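PDB 2DC4: 165aa long hypothetical protein from Pyrococcus horikoshii, which is of unknown function but, as a CYTH-domain protein, probably binds a triphosphate-containing ligand together with metal ions inside a beta-barrel tunnel. Local coordinates for residues K60-D64 and K65-E69; I139-D142 and V143-R146; L147-K150 and E151-E155; E155-L158 and Y159-I163. All coordinates share one frame; numbering follows the deposited sequence.

Contact 1: residues K60-D64 and K65-E69; sequences KEILD and KRNEE
D64 sets its CG between its own backbone N and carbonyl carbon (chi1 71°), which turns the carboxylate toward the backbone N-H groups of R66, E68 and E69. E69 has CG anti to its carbonyl carbon (chi1 -49°), and its chain runs back past D64. The setting is the turn of the beta-hairpin that joins strands 54-62 and 69-76. E68 N straddles both carboxylate oxygens on their syn lone pairs, at 2.8 Å from D64 OD1 and 3.0 Å from D64 OD2. E69 N comes to D64 OD1 from above the carboxylate plane, at 2.8 Å, so OD1 takes two backbone donors. R66 N adds a weak bond to D64 OD2, as in an Asx turn. Together these bonds fix the rotation of the carboxylate and hold the turn. At the open end of the turn, L63 N bonds to E69 O at 2.9 Å, pairing the two hairpin arms. I62 and N67 also meet, with I62 CG2 3.4 Å from N67 OD1, while N67 ND2 bonds to P156 O. E68 OE2 pairs with R66 NE, and E68 OE1 with K137. One water donates to both L63 O (3.1 Å) and E69 OE1 (3.3 Å).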
loop_
_atom_site.group_PDB
_atom_site.type_symbol
_atom_site.label_atom_id
_atom_site.label_comp_id
_atom_site.label_asym_id
_atom_site.label_seq_id
_atom_site.Cartn_x
_atom_site.Cartn_y
_atom_site.Cartn_z
ATOM N N LYS A 60 1.709 11.323 -6.730
ATOM C CA LYS A 60 1.272 12.572 -7.332
ATOM C C LYS A 60 1.973 12.831 -8.646
ATOM O O LYS A 60 3.118 12.433 -8.853
ATOM C CB LYS A 60 1.544 13.759 -6.410
ATOM C CG LYS A 60 0.701 13.816 -5.153
ATOM C CD LYS A 60 0.899 15.149 -4.446
ATOM C CE LYS A 60 0.068 15.236 -3.176
ATOM N NZ LYS A 60 0.206 16.559 -2.501
ATOM N N GLU A 61 1.259 13.497 -9.539
ATOM C CA GLU A 61 1.807 13.868 -10.829
ATOM C C GLU A 61 1.531 15.354 -10.997
ATOM O O GLU A 61 0.377 15.775 -10.972
ATOM C CB GLU A 61 1.137 13.081 -11.955
ATOM C CG GLU A 61 1.498 13.586 -13.343
ATOM C CD GLU A 61 1.061 12.639 -14.438
ATOM O OE1 GLU A 61 -0.140 12.294 -14.485
ATOM O OE2 GLU A 61 1.922 12.241 -15.253
ATOM N N ILE A 62 2.594 16.141 -11.138
ATOM C CA ILE A 62 2.467 17.583 -11.324
ATOM C C ILE A 62 1.869 17.806 -12.705
ATOM O O ILE A 62 2.345 17.233 -13.684
ATOM C CB ILE A 62 3.838 18.289 -11.294
ATOM C CG1 ILE A 62 4.684 17.770 -10.130
ATOM C CG2 ILE A 62 3.639 19.796 -11.202
ATOM C CD1 ILE A 62 4.047 17.921 -8.781
ATOM N N LEU A 63 0.847 18.651 -12.790
ATOM C CA LEU A 63 0.190 18.905 -14.068
ATOM C C LEU A 63 0.480 20.282 -14.659
ATOM O O LEU A 63 0.154 20.537 -15.819
ATOM C CB LEU A 63 -1.322 18.722 -13.915
ATOM C CG LEU A 63 -1.780 17.395 -13.296
ATOM C CD1 LEU A 63 -3.297 17.386 -13.168
ATOM C CD2 LEU A 63 -1.303 16.228 -14.149
ATOM N N ASP A 64 1.086 21.165 -13.870
ATOM C CA ASP A 64 1.411 22.517 -14.335
ATOM C C ASP A 64 2.853 22.866 -13.975
ATOM O O ASP A 64 3.536 22.085 -13.317
ATOM C CB ASP A 64 0.462 23.539 -13.702
ATOM C CG ASP A 64 0.730 23.741 -12.222
ATOM O OD1 ASP A 64 0.846 22.731 -11.499
ATOM O OD2 ASP A 64 0.825 24.904 -11.780
ATOM N N LYS A 65 3.319 24.037 -14.400
ATOM C CA LYS A 65 4.692 24.433 -14.104
ATOM C C LYS A 65 4.833 25.317 -12.864
ATOM O O LYS A 65 5.936 25.748 -12.525
ATOM C CB LYS A 65 5.317 25.128 -15.320
ATOM C CG LYS A 65 5.473 24.226 -16.543
ATOM C CD LYS A 65 6.323 22.997 -16.234
ATOM C CE LYS A 65 6.535 22.137 -17.475
ATOM N NZ LYS A 65 5.256 21.632 -18.048
ATOM N N ARG A 66 3.720 25.581 -12.187
ATOM C CA ARG A 66 3.744 26.397 -10.977
ATOM C C ARG A 66 3.550 25.507 -9.755
ATOM O O ARG A 66 3.469 25.997 -8.629
ATOM C CB ARG A 66 2.633 27.446 -11.013
ATOM C CG ARG A 66 2.675 28.379 -12.213
ATOM C CD ARG A 66 1.521 29.372 -12.169
ATOM N NE ARG A 66 1.684 30.370 -11.115
ATOM C CZ ARG A 66 2.646 31.290 -11.099
ATOM N NH1 ARG A 66 3.536 31.340 -12.083
ATOM N NH2 ARG A 66 2.717 32.163 -10.104
ATOM N N ASN A 67 3.475 24.199 -9.984
ATOM C CA ASN A 67 3.270 23.246 -8.896
ATOM C C ASN A 67 1.965 23.565 -8.166
ATOM O O ASN A 67 1.892 23.468 -6.942
ATOM C CB ASN A 67 4.445 23.302 -7.912
ATOM C CG ASN A 67 5.711 22.680 -8.471
ATOM O OD1 ASN A 67 5.672 21.952 -9.467
ATOM N ND2 ASN A 67 6.843 22.975 -7.843
ATOM N N GLU A 68 0.935 23.931 -8.922
ATOM C CA GLU A 68 -0.359 24.276 -8.344
ATOM C C GLU A 68 -1.485 23.312 -8.703
ATOM O O GLU A 68 -2.562 23.368 -8.115
ATOM C CB GLU A 68 -0.750 25.698 -8.766
ATOM C CG GLU A 68 0.038 26.787 -8.052
ATOM C CD GLU A 68 -0.214 28.176 -8.620
ATOM O OE1 GLU A 68 -1.255 28.381 -9.277
ATOM O OE2 GLU A 68 0.629 29.067 -8.392
ATOM N N GLU A 69 -1.235 22.432 -9.665
ATOM C CA GLU A 69 -2.245 21.467 -10.090
ATOM C C GLU A 69 -1.628 20.079 -10.041
ATOM O O GLU A 69 -0.538 19.868 -10.568
ATOM C CB GLU A 69 -2.710 21.782 -11.515
ATOM C CG GLU A 69 -3.074 23.243 -11.734
ATOM C CD GLU A 69 -3.568 23.515 -13.144
ATOM O OE1 GLU A 69 -3.068 22.862 -14.085
ATOM O OE2 GLU A 69 -4.444 24.389 -13.311
HETATM O O HOH W 1 -1.619 22.754 -17.042
#

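Contact 2: residues I139-D142 and V143-R146; sequences IIWD and VARR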
loop_
_atom_site.group_PDB
_atom_site.type_symbol
_atom_site.label_atom_id
_atom_site.label_comp_id
_atom_site.label_asym_id
_atom_site.label_seq_id
_atom_site.Cartn_x
_atom_site.Cartn_y
_atom_site.Cartn_z
ATOM N N ILE A 139 -10.744 31.351 -6.591
ATOM C CA ILE A 139 -11.249 31.255 -5.230
ATOM C C ILE A 139 -10.086 31.319 -4.247
ATOM O O ILE A 139 -10.155 32.007 -3.230
ATOM C CB ILE A 139 -12.022 29.938 -5.008
ATOM C CG1 ILE A 139 -13.306 29.946 -5.840
ATOM C CG2 ILE A 139 -12.345 29.766 -3.529
ATOM C CD1 ILE A 139 -14.085 28.643 -5.772
ATOM N N ILE A 140 -9.017 30.597 -4.562
ATOM C CA ILE A 140 -7.841 30.582 -3.704
ATOM C C ILE A 140 -7.287 31.988 -3.556
ATOM O O ILE A 140 -6.953 32.410 -2.453
ATOM C CB ILE A 140 -6.747 29.651 -4.268
ATOM C CG1 ILE A 140 -7.175 28.195 -4.066
ATOM C CG2 ILE A 140 -5.403 29.931 -3.584
ATOM C CD1 ILE A 140 -6.241 27.171 -4.662
ATOM N N TRP A 141 -7.201 32.721 -4.660
ATOM C CA TRP A 141 -6.667 34.075 -4.570
ATOM C C TRP A 141 -7.572 35.068 -3.840
ATOM O O TRP A 141 -7.078 35.989 -3.195
ATOM C CB TRP A 141 -6.261 34.577 -5.960
ATOM C CG TRP A 141 -4.908 34.044 -6.314
ATOM C CD1 TRP A 141 -4.623 32.986 -7.131
ATOM C CD2 TRP A 141 -3.663 34.449 -5.734
ATOM N NE1 TRP A 141 -3.277 32.702 -7.086
ATOM C CE2 TRP A 141 -2.666 33.586 -6.237
ATOM C CE3 TRP A 141 -3.298 35.456 -4.832
ATOM C CZ2 TRP A 141 -1.321 33.700 -5.868
ATOM C CZ3 TRP A 141 -1.957 35.569 -4.463
ATOM C CH2 TRP A 141 -0.989 34.692 -4.983
ATOM N N ASP A 142 -8.889 34.883 -3.907
ATOM C CA ASP A 142 -9.778 35.782 -3.177
ATOM C C ASP A 142 -9.542 35.562 -1.683
ATOM O O ASP A 142 -9.533 36.508 -0.889
ATOM C CB ASP A 142 -11.248 35.502 -3.512
ATOM C CG ASP A 142 -11.664 36.096 -4.842
ATOM O OD1 ASP A 142 -11.149 37.177 -5.196
ATOM O OD2 ASP A 142 -12.517 35.490 -5.523
ATOM N N VAL A 143 -9.354 34.300 -1.305
ATOM C CA VAL A 143 -9.096 33.950 0.087
ATOM C C VAL A 143 -7.715 34.462 0.506
ATOM O O VAL A 143 -7.559 35.036 1.579
ATOM C CB VAL A 143 -9.134 32.415 0.297
ATOM C CG1 VAL A 143 -8.759 32.073 1.735
ATOM C CG2 VAL A 143 -10.511 31.886 -0.040
ATOM N N ALA A 144 -6.719 34.261 -0.348
ATOM C CA ALA A 144 -5.362 34.701 -0.036
ATOM C C ALA A 144 -5.314 36.204 0.254
ATOM O O ALA A 144 -4.718 36.632 1.243
ATOM C CB ALA A 144 -4.422 34.364 -1.191
ATOM N N ARG A 145 -5.933 36.996 -0.614
ATOM C CA ARG A 145 -5.944 38.447 -0.431
ATOM C C ARG A 145 -6.681 38.849 0.841
ATOM O O ARG A 145 -6.342 39.845 1.493
ATOM C CB ARG A 145 -6.573 39.124 -1.653
ATOM C CG ARG A 145 -5.819 38.837 -2.955
ATOM C CD ARG A 145 -6.155 39.849 -4.047
ATOM N NE ARG A 145 -7.560 39.824 -4.449
ATOM C CZ ARG A 145 -8.084 38.974 -5.328
ATOM N NH1 ARG A 145 -7.324 38.063 -5.921
ATOM N NH2 ARG A 145 -9.377 39.031 -5.610
ATOM N N ARG A 146 -7.697 38.079 1.207
ATOM C CA ARG A 146 -8.427 38.392 2.421
ATOM C C ARG A 146 -7.523 38.146 3.627
ATOM O O ARG A 146 -7.733 38.713 4.699
ATOM C CB ARG A 146 -9.694 37.547 2.517
ATOM C CG ARG A 146 -10.555 37.936 3.694
ATOM C CD ARG A 146 -11.981 37.518 3.469
ATOM N NE ARG A 146 -12.823 37.844 4.614
ATOM C CZ ARG A 146 -14.121 37.574 4.661
ATOM N NH1 ARG A 146 -14.698 36.982 3.625
ATOM N NH2 ARG A 146 -14.836 37.891 5.734
HETATM O O HOH W 2 -9.311 36.073 -7.311
#
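This is a local contact between neighbouring turns of one helix, where I139-D142 meets V143-R146 in the last two turns of helix 133-146. The helix packs against the outer side of the barrel. Its backbone bonds run from residue i+4 back to residue i, with A144 N 2.8 Å from I140 O and R145 N 3.0 Å from W141 O.

The polar side is carried by D142 and R145. Their side chains lie side by side and point the same way. The ends form a salt bridge, D142 OD1 to R145 NH2 at 2.6 Å, with the carboxylate and guanidinium planes 81° apart. R145 has CG anti to its carbonyl carbon and bends at chi3 (-63°). This folds the guanidinium back over the helix, so that W141 O and D142 N lie over one of its faces. At its edge, in plane, a water accepts from R145 NH1 at 3.1 Å. The same water donates a weak bond to D142 OD1.

The apolar contacts are looser. A144 CB approaches the W141 ring obliquely, 4.0 Å from CE3, and V143 CG2 is 4.5 Å from I139 CG2. I140 and A144 face strands 2-8 and 121-128, I139 and V143 reach strand 110-117, and the W141 ring meets F7 edge-to-face. Apolar side chains on the barrel side and an acid-base pair three residues apart on the solvent side are characteristic of an amphipathic helix lying on a beta-barrel.

Contact 3: residues L147-K150 and E151-E155; sequences LGLK and EEDVE
The carboxylate of D153 is gripped at one oxygen. K150 N reaches D153 OD1 on its anti side, 22° out of the carboxylate plane and 2.7 Å away. A water also donates to D153 OD1 and to G148 O, at 2.6 Å and 2.8 Å. L149 CA lies 3.4 Å from D153 OD1; the two side chains cross at about a right angle. The flat peptide carbonyl of K150 is met differently. D153 N stands above its plane, 55° out of it, and bonds to K150 O at 3.0 Å. D153 and K150 therefore hold each other by a reciprocal pair of bonds, which closes the first turn of the 3-10 segment 151-153.

On the solvent side, K150 and E152 run side by side. With its CG between backbone N and carbonyl carbon (chi1 59°), E152 sends its extended chain toward the lysine. K150 NZ and E152 OE2 make a weak salt bridge at 3.5 Å.

L147-K150 follows directly on helix 133-146. G148 has positive phi and completes a Schellman motif there. L149 reaches F7 and L124. V154 lies on V5 and F7 and, like E151, touches W141, so the loop runs from the end of helix 133-146 across strands 2-8 and 121-128, with L147 against helix 11-21.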
loop_
_atom_site.group_PDB
_atom_site.type_symbol
_atom_site.label_atom_id
_atom_site.label_comp_id
_atom_site.label_asym_id
_atom_site.label_seq_id
_atom_site.Cartn_x
_atom_site.Cartn_y
_atom_site.Cartn_z
ATOM N N LEU A 147 -6.513 37.301 3.442
ATOM C CA LEU A 147 -5.562 37.002 4.503
ATOM C C LEU A 147 -4.349 37.927 4.409
ATOM O O LEU A 147 -3.404 37.796 5.180
ATOM C CB LEU A 147 -5.098 35.541 4.419
ATOM C CG LEU A 147 -6.167 34.475 4.700
ATOM C CD1 LEU A 147 -5.611 33.103 4.336
ATOM C CD2 LEU A 147 -6.578 34.509 6.170
ATOM N N GLY A 148 -4.376 38.852 3.454
ATOM C CA GLY A 148 -3.269 39.781 3.307
ATOM C C GLY A 148 -2.057 39.224 2.584
ATOM O O GLY A 148 -0.964 39.786 2.665
ATOM N N LEU A 149 -2.238 38.115 1.877
ATOM C CA LEU A 149 -1.140 37.513 1.141
ATOM C C LEU A 149 -1.117 38.076 -0.276
ATOM O O LEU A 149 -2.149 38.502 -0.794
ATOM C CB LEU A 149 -1.318 35.995 1.109
ATOM C CG LEU A 149 -1.272 35.362 2.504
ATOM C CD1 LEU A 149 -1.741 33.921 2.448
ATOM C CD2 LEU A 149 0.153 35.438 3.045
ATOM N N LYS A 150 0.062 38.066 -0.893
ATOM C CA LYS A 150 0.250 38.575 -2.249
ATOM C C LYS A 150 1.044 37.576 -3.088
ATOM O O LYS A 150 1.534 36.573 -2.576
ATOM C CB LYS A 150 1.001 39.911 -2.209
ATOM C CG LYS A 150 0.288 41.007 -1.442
ATOM C CD LYS A 150 1.077 42.309 -1.464
ATOM C CE LYS A 150 2.401 42.173 -0.728
ATOM N NZ LYS A 150 3.135 43.468 -0.678
ATOM N N GLU A 151 1.185 37.856 -4.378
ATOM C CA GLU A 151 1.925 36.963 -5.256
ATOM C C GLU A 151 3.380 36.779 -4.834
ATOM O O GLU A 151 3.947 35.706 -5.028
ATOM C CB GLU A 151 1.861 37.469 -6.697
ATOM C CG GLU A 151 0.472 37.368 -7.299
ATOM C CD GLU A 151 0.395 37.938 -8.700
ATOM O OE1 GLU A 151 1.200 37.517 -9.558
ATOM O OE2 GLU A 151 -0.473 38.803 -8.945
ATOM N N GLU A 152 3.986 37.811 -4.255
ATOM C CA GLU A 152 5.383 37.695 -3.834
ATOM C C GLU A 152 5.554 36.712 -2.684
ATOM O O GLU A 152 6.672 36.287 -2.389
ATOM C CB GLU A 152 5.954 39.064 -3.415
ATOM C CG GLU A 152 5.217 39.742 -2.271
ATOM C CD GLU A 152 5.895 41.029 -1.801
ATOM O OE1 GLU A 152 6.471 41.755 -2.642
ATOM O OE2 GLU A 152 5.836 41.323 -0.586
ATOM N N ASP A 153 4.445 36.350 -2.042
ATOM C CA ASP A 153 4.474 35.428 -0.909
ATOM C C ASP A 153 4.427 33.970 -1.339
ATOM O O ASP A 153 4.649 33.069 -0.527
ATOM C CB ASP A 153 3.282 35.690 0.015
ATOM C CG ASP A 153 3.309 37.075 0.630
ATOM O OD1 ASP A 153 2.250 37.733 0.657
ATOM O OD2 ASP A 153 4.388 37.497 1.099
ATOM N N VAL A 154 4.131 33.739 -2.608
ATOM C CA VAL A 154 4.021 32.375 -3.115
ATOM C C VAL A 154 5.343 31.617 -3.144
ATOM O O VAL A 154 6.397 32.186 -3.442
ATOM C CB VAL A 154 3.405 32.367 -4.534
ATOM C CG1 VAL A 154 3.411 30.953 -5.107
ATOM C CG2 VAL A 154 1.983 32.904 -4.484
ATOM N N GLU A 155 5.273 30.328 -2.809
ATOM C CA GLU A 155 6.435 29.446 -2.835
ATOM C C GLU A 155 6.083 28.294 -3.774
ATOM O O GLU A 155 5.262 27.438 -3.443
ATOM C CB GLU A 155 6.750 28.903 -1.439
ATOM C CG GLU A 155 7.904 27.904 -1.436
ATOM C CD GLU A 155 9.103 28.401 -2.232
ATOM O OE1 GLU A 155 9.699 29.424 -1.841
ATOM O OE2 GLU A 155 9.448 27.779 -3.256
HETATM O O HOH W 3 1.743 39.854 2.017
#

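Contact 4: residues E155-L158 and Y159-I163; sequences EPKL and YIELI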
loop_
_atom_site.group_PDB
_atom_site.type_symbol
_atom_site.label_atom_id
_atom_site.label_comp_id
_atom_site.label_asym_id
_atom_site.label_seq_id
_atom_site.Cartn_x
_atom_site.Cartn_y
_atom_site.Cartn_z
ATOM N N GLU A 155 5.273 30.328 -2.809
ATOM C CA GLU A 155 6.435 29.446 -2.835
ATOM C C GLU A 155 6.083 28.294 -3.774
ATOM O O GLU A 155 5.262 27.438 -3.443
ATOM C CB GLU A 155 6.750 28.903 -1.439
ATOM C CG GLU A 155 7.904 27.904 -1.436
ATOM C CD GLU A 155 9.103 28.401 -2.232
ATOM O OE1 GLU A 155 9.699 29.424 -1.841
ATOM O OE2 GLU A 155 9.448 27.779 -3.256
ATOM N N PRO A 156 6.696 28.264 -4.965
ATOM C CA PRO A 156 6.436 27.214 -5.955
ATOM C C PRO A 156 7.031 25.847 -5.618
ATOM O O PRO A 156 6.451 24.812 -5.945
ATOM C CB PRO A 156 7.047 27.782 -7.240
ATOM C CG PRO A 156 7.227 29.255 -6.958
ATOM C CD PRO A 156 7.607 29.276 -5.515
ATOM N N LYS A 157 8.187 25.844 -4.965
ATOM C CA LYS A 157 8.861 24.595 -4.636
ATOM C C LYS A 157 8.067 23.632 -3.762
ATOM O O LYS A 157 7.297 24.040 -2.894
ATOM C CB LYS A 157 10.204 24.885 -3.967
ATOM C CG LYS A 157 11.232 25.542 -4.878
ATOM C CD LYS A 157 12.562 25.718 -4.154
ATOM C CE LYS A 157 13.648 26.215 -5.094
ATOM N NZ LYS A 157 14.969 26.315 -4.407
ATOM N N LEU A 158 8.269 22.342 -4.010
ATOM C CA LEU A 158 7.608 21.294 -3.240
ATOM C C LEU A 158 8.351 21.152 -1.917
ATOM O O LEU A 158 9.518 21.514 -1.817
ATOM C CB LEU A 158 7.670 19.973 -4.007
ATOM C CG LEU A 158 7.144 20.019 -5.441
ATOM C CD1 LEU A 158 7.428 18.692 -6.135
ATOM C CD2 LEU A 158 5.652 20.321 -5.426
ATOM N N TYR A 159 7.682 20.616 -0.904
ATOM C CA TYR A 159 8.313 20.446 0.394
ATOM C C TYR A 159 9.567 19.587 0.335
ATOM O O TYR A 159 10.530 19.848 1.049
ATOM C CB TYR A 159 7.314 19.853 1.393
ATOM C CG TYR A 159 6.274 20.853 1.837
ATOM C CD1 TYR A 159 4.915 20.544 1.801
ATOM C CD2 TYR A 159 6.650 22.125 2.271
ATOM C CE1 TYR A 159 3.951 21.490 2.180
ATOM C CE2 TYR A 159 5.702 23.067 2.651
ATOM C CZ TYR A 159 4.356 22.745 2.601
ATOM O OH TYR A 159 3.420 23.697 2.950
ATOM N N ILE A 160 9.563 18.567 -0.518
ATOM C CA ILE A 160 10.730 17.702 -0.625
ATOM C C ILE A 160 11.920 18.472 -1.224
ATOM O O ILE A 160 13.077 18.113 -1.003
ATOM C CB ILE A 160 10.394 16.416 -1.451
ATOM C CG1 ILE A 160 11.579 15.444 -1.426
ATOM C CG2 ILE A 160 10.012 16.787 -2.878
ATOM C CD1 ILE A 160 11.990 14.996 -0.025
ATOM N N GLU A 161 11.634 19.551 -1.953
ATOM C CA GLU A 161 12.692 20.378 -2.542
ATOM C C GLU A 161 13.115 21.495 -1.575
ATOM O O GLU A 161 14.207 22.050 -1.692
ATOM C CB GLU A 161 12.214 21.022 -3.853
ATOM C CG GLU A 161 11.685 20.054 -4.908
ATOM C CD GLU A 161 11.206 20.759 -6.175
ATOM O OE1 GLU A 161 10.379 21.699 -6.079
ATOM O OE2 GLU A 161 11.652 20.366 -7.277
ATOM N N LEU A 162 12.246 21.821 -0.622
ATOM C CA LEU A 162 12.509 22.887 0.343
ATOM C C LEU A 162 13.338 22.511 1.565
ATOM O O LEU A 162 14.049 23.352 2.110
ATOM C CB LEU A 162 11.186 23.497 0.816
ATOM C CG LEU A 162 10.414 24.300 -0.232
ATOM C CD1 LEU A 162 8.959 24.443 0.181
ATOM C CD2 LEU A 162 11.076 25.661 -0.410
ATOM N N ILE A 163 13.245 21.260 2.003
ATOM C CA ILE A 163 13.994 20.837 3.177
ATOM C C ILE A 163 15.500 20.888 2.934
ATOM O O ILE A 163 15.996 20.436 1.901
ATOM C CB ILE A 163 13.590 19.417 3.620
ATOM C CG1 ILE A 163 13.778 18.436 2.464
ATOM C CG2 ILE A 163 12.139 19.425 4.097
ATOM C CD1 ILE A 163 13.552 16.983 2.856
HETATM O O HOH W 4 15.013 25.105 -2.043
#
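E161 doubles back over L158. Its CB sits 3.4 Å from L158 O, its CG passes L158 CB at 4.1 Å, and its CD comes to 4.0 Å from L158 N. At the tip, E161 OE1 accepts from L158 N at 3.0 Å. The bond is nearly straight (171°) and lies on the anti side of the oxygen, 20° out of the carboxylate plane. In return E161 N bonds to L158 O at 2.9 Å from above the carbonyl plane. L162 N adds a weak bond to the same oxygen.

L162 packs on K157 and E155. Its CD1 touches K157 O, and its CD2 lies 3.7 Å from K157 CB. L162 CD2 also rests 3.8 Å from E155 CD, as the two side chains slide past each other in opposite directions. The E155 chain bends at chi2 (47°) and uses the anti lone pair of OE2 for K157 N, while E155 OE1 pairs with R8. A water links K157 NZ to E161 O.

Y159 OH bonds to D125 and N115, and the Y159 ring makes a cation-pi contact with K6. This ties the short helix to several barrel strands. With L158 at the N-cap and an acid three residues on that accepts its N-H, the arrangement is like one half of a capping box, here starting the C-terminal helix of a CYTH barrel.

How the contacts relate
Contacts 1 and 3 are surface turns, while contacts 2 and 4 are partly buried. Contact 2 stands apart by its regular i+4 helix bonds and the apolar face turned to the barrel; ion pairs occur in contacts 1 and 3 as well. The other three use acid side chains to hold backbone N-H groups. In contact 1 D64 takes several. In contacts 3 and 4 D153 and E161 each take the N-H three residues earlier, and in contact 4 E155 takes another, two residues on. Contacts 2, 3 and 4 follow the chain from helix 133-146 to helix 159-162. A144 O probably bonds to L149 N, and contacts 3 and 4 share E155. Contact 1 joins this path through N67 and P156.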